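PDB 6UUG: putative dehydrogenase from Pseudomonas fluorescens, which oxidises methanesulfinate as the monooxygenase of a two-component flavin-dependent system in bacterial sulfur assimilation. Local coordinates for residues E123-Q126 / P127-Q131. Residues are numbered along the deposited sequence; the frame is centred on the assembly and turned at random.
Sequences EQWQ and PWFEQ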
ATOM      1  N   GLU A 123      28.577  32.465 -29.293  1.00 44.56           N
ATOM      2  CA  GLU A 123      29.876  33.058 -28.986  1.00 45.99           C
ATOM      3  C   GLU A 123      30.246  32.901 -27.521  1.00 42.34           C
ATOM      4  O   GLU A 123      31.413  33.096 -27.161  1.00 44.13           O
ATOM      5  CB  GLU A 123      29.891  34.544 -29.350  1.00 49.06           C
ATOM      6  CG  GLU A 123      29.136  34.873 -30.619  1.00 59.14           C
ATOM      7  CD  GLU A 123      27.707  35.290 -30.337  1.00 59.03           C
ATOM      8  OE1 GLU A 123      27.517  36.395 -29.775  1.00 64.24           O
ATOM      9  OE2 GLU A 123      26.783  34.508 -30.662  1.00 47.83           O
ATOM     10  N   GLN A 124      29.278  32.569 -26.666  1.00 39.73           N
ATOM     11  CA  GLN A 124      29.548  32.294 -25.263  1.00 38.15           C
ATOM     12  C   GLN A 124      29.756  30.806 -25.002  1.00 39.70           C
ATOM     13  O   GLN A 124      30.791  30.409 -24.461  1.00 37.12           O
ATOM     14  CB  GLN A 124      28.401  32.826 -24.400  1.00 40.25           C
ATOM     15  CG  GLN A 124      28.190  34.312 -24.528  1.00 41.61           C
ATOM     16  CD  GLN A 124      26.944  34.770 -23.817  1.00 38.41           C
ATOM     17  OE1 GLN A 124      25.857  34.793 -24.394  1.00 43.18           O
ATOM     18  NE2 GLN A 124      27.091  35.132 -22.551  1.00 41.91           N
ATOM     19  N   TRP A 125      28.796  29.963 -25.394  1.00 38.34           N
ATOM     20  CA  TRP A 125      28.886  28.570 -24.971  1.00 39.05           C
ATOM     21  C   TRP A 125      29.844  27.748 -25.830  1.00 35.95           C
ATOM     22  O   TRP A 125      30.429  26.782 -25.328  1.00 36.29           O
ATOM     23  CB  TRP A 125      27.492  27.927 -24.920  1.00 38.06           C
ATOM     24  CG  TRP A 125      26.699  27.870 -26.208  1.00 35.77           C
ATOM     25  CD1 TRP A 125      25.683  28.697 -26.576  1.00 37.97           C
ATOM     26  CD2 TRP A 125      26.816  26.894 -27.253  1.00 37.38           C
ATOM     27  NE1 TRP A 125      25.167  28.308 -27.790  1.00 36.03           N
ATOM     28  CE2 TRP A 125      25.852  27.210 -28.231  1.00 38.41           C
ATOM     29  CE3 TRP A 125      27.646  25.785 -27.458  1.00 37.30           C
ATOM     30  CZ2 TRP A 125      25.696  26.463 -29.400  1.00 39.41           C
ATOM     31  CZ3 TRP A 125      27.489  25.042 -28.616  1.00 37.59           C
ATOM     32  CH2 TRP A 125      26.520  25.383 -29.572  1.00 38.59           C
ATOM     33  N   GLN A 126      30.064  28.123 -27.096  1.00 38.77           N
ATOM     34  CA  GLN A 126      31.013  27.354 -27.903  1.00 39.24           C
ATOM     35  C   GLN A 126      32.425  27.416 -27.334  1.00 40.61           C
ATOM     36  O   GLN A 126      33.041  26.348 -27.163  1.00 40.39           O
ATOM     37  CB  GLN A 126      30.953  27.802 -29.372  1.00 37.13           C
ATOM     38  CG  GLN A 126      29.653  27.428 -30.083  1.00 38.73           C
ATOM     39  CD  GLN A 126      29.656  27.775 -31.563  1.00 47.84           C
ATOM     40  OE1 GLN A 126      29.045  27.082 -32.379  1.00 49.65           O
ATOM     41  NE2 GLN A 126      30.342  28.856 -31.916  1.00 46.70           N
ATOM     42  N   PRO A 127      32.986  28.583 -26.984  1.00 38.69           N
ATOM     43  CA  PRO A 127      34.286  28.574 -26.289  1.00 41.63           C
ATOM     44  C   PRO A 127      34.254  27.830 -24.964  1.00 39.96           C
ATOM     45  O   PRO A 127      35.220  27.140 -24.618  1.00 38.94           O
ATOM     46  CB  PRO A 127      34.591  30.066 -26.086  1.00 44.85           C
ATOM     47  CG  PRO A 127      33.783  30.768 -27.103  1.00 44.35           C
ATOM     48  CD  PRO A 127      32.532  29.959 -27.264  1.00 41.77           C
ATOM     49  N   TRP A 128      33.171  27.959 -24.200  1.00 37.87           N
ATOM     50  CA  TRP A 128      33.089  27.231 -22.936  1.00 39.20           C
ATOM     51  C   TRP A 128      33.135  25.724 -23.163  1.00 35.30           C
ATOM     52  O   TRP A 128      33.791  25.002 -22.401  1.00 37.07           O
ATOM     53  CB  TRP A 128      31.824  27.632 -22.176  1.00 39.02           C
ATOM     54  CG  TRP A 128      31.972  28.940 -21.448  1.00 42.15           C
ATOM     55  CD1 TRP A 128      33.119  29.448 -20.897  1.00 43.46           C
ATOM     56  CD2 TRP A 128      30.942  29.901 -21.191  1.00 38.89           C
ATOM     57  NE1 TRP A 128      32.860  30.667 -20.310  1.00 41.34           N
ATOM     58  CE2 TRP A 128      31.533  30.968 -20.485  1.00 39.67           C
ATOM     59  CE3 TRP A 128      29.577  29.965 -21.497  1.00 38.32           C
ATOM     60  CZ2 TRP A 128      30.807  32.085 -20.083  1.00 38.23           C
ATOM     61  CZ3 TRP A 128      28.858  31.069 -21.096  1.00 40.39           C
ATOM     62  CH2 TRP A 128      29.472  32.118 -20.392  1.00 40.43           C
ATOM     63  N   PHE A 129      32.442  25.237 -24.199  1.00 37.45           N
ATOM     64  CA  PHE A 129      32.486  23.812 -24.537  1.00 36.75           C
ATOM     65  C   PHE A 129      33.890  23.387 -24.955  1.00 35.52           C
ATOM     66  O   PHE A 129      34.398  22.349 -24.519  1.00 35.74           O
ATOM     67  CB  PHE A 129      31.496  23.497 -25.660  1.00 38.39           C
ATOM     68  CG  PHE A 129      30.081  23.249 -25.200  1.00 35.52           C
ATOM     69  CD1 PHE A 129      29.656  23.665 -23.952  1.00 34.15           C
ATOM     70  CD2 PHE A 129      29.182  22.584 -26.025  1.00 35.20           C
ATOM     71  CE1 PHE A 129      28.339  23.426 -23.529  1.00 34.43           C
ATOM     72  CE2 PHE A 129      27.874  22.338 -25.623  1.00 36.92           C
ATOM     73  CZ  PHE A 129      27.452  22.757 -24.362  1.00 34.46           C
ATOM     74  N   GLU A 130      34.522  24.171 -25.829  1.00 37.74           N
ATOM     75  CA  GLU A 130      35.869  23.833 -26.280  1.00 38.77           C
ATOM     76  C   GLU A 130      36.853  23.781 -25.117  1.00 36.69           C
ATOM     77  O   GLU A 130      37.647  22.840 -25.008  1.00 41.52           O
ATOM     78  CB  GLU A 130      36.324  24.836 -27.343  1.00 39.04           C
ATOM     79  CG  GLU A 130      35.458  24.830 -28.582  1.00 42.43           C
ATOM     80  CD  GLU A 130      35.818  25.945 -29.556  1.00 52.37           C
ATOM     81  OE1 GLU A 130      36.391  26.963 -29.109  1.00 54.01           O
ATOM     82  OE2 GLU A 130      35.531  25.800 -30.766  1.00 49.82           O
ATOM     83  N   GLN A 131      36.815  24.777 -24.227  1.00 36.15           N
ATOM     84  CA  GLN A 131      37.765  24.773 -23.114  1.00 37.30           C
ATOM     85  C   GLN A 131      37.477  23.648 -22.130  1.00 38.40           C
ATOM     86  O   GLN A 131      38.405  23.060 -21.559  1.00 39.06           O
ATOM     87  CB  GLN A 131      37.751  26.119 -22.400  1.00 43.38           C
ATOM     88  CG  GLN A 131      38.175  27.286 -23.273  1.00 44.77           C
ATOM     89  CD  GLN A 131      38.035  28.610 -22.554  1.00 55.11           C
ATOM     90  OE1 GLN A 131      39.012  29.161 -22.044  1.00 61.14           O
ATOM     91  NE2 GLN A 131      36.808  29.122 -22.491  1.00 51.71           N
TER
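Phe129 N donates to Trp125 O at 2.8 Å and Glu130 N to Gln126 O at 3.0 Å, two regular helical bonds, whereas the preceding turn is slack: Pro127, lacking an N-H, cannot answer Glu123 O, and Trp128 N reaches Gln124 O only weakly, at 3.4 Å. Where the missing bond would lie, Pro127 CG sits 3.3 Å from Glu123 O, and the helix kinks. Trp128 has CG anti to its carbonyl carbon (chi1 -80°), which folds the indole back along the helix; Gln124 O stands above the indole plane, offset toward the rim, 3.2 Å from CE3, while CZ3 rests on Gln124 CB. Substituting alanine for Trp128 would probably uncover Gln124 O and Gln124 CB and lose the packing on Val116. Across the same turn, Trp125 directs the edge of its six-membered ring at the face of Phe129, with centroids 5.2 Å apart and planes at 60°; CE3 stands over the rim of the phenyl ring. Both side chains also touch Arg117 of helix 100-119, and Gln126 OE1 is hydrogen-bonded to Tyr78 OH. The arrangement exemplifies a proline-kinked alpha-helix with an i to i+4 edge-to-face aromatic pair, here joining helix 122-135 to helix 100-119 within the N-terminal region of an acyl-CoA dehydrogenase-type fold.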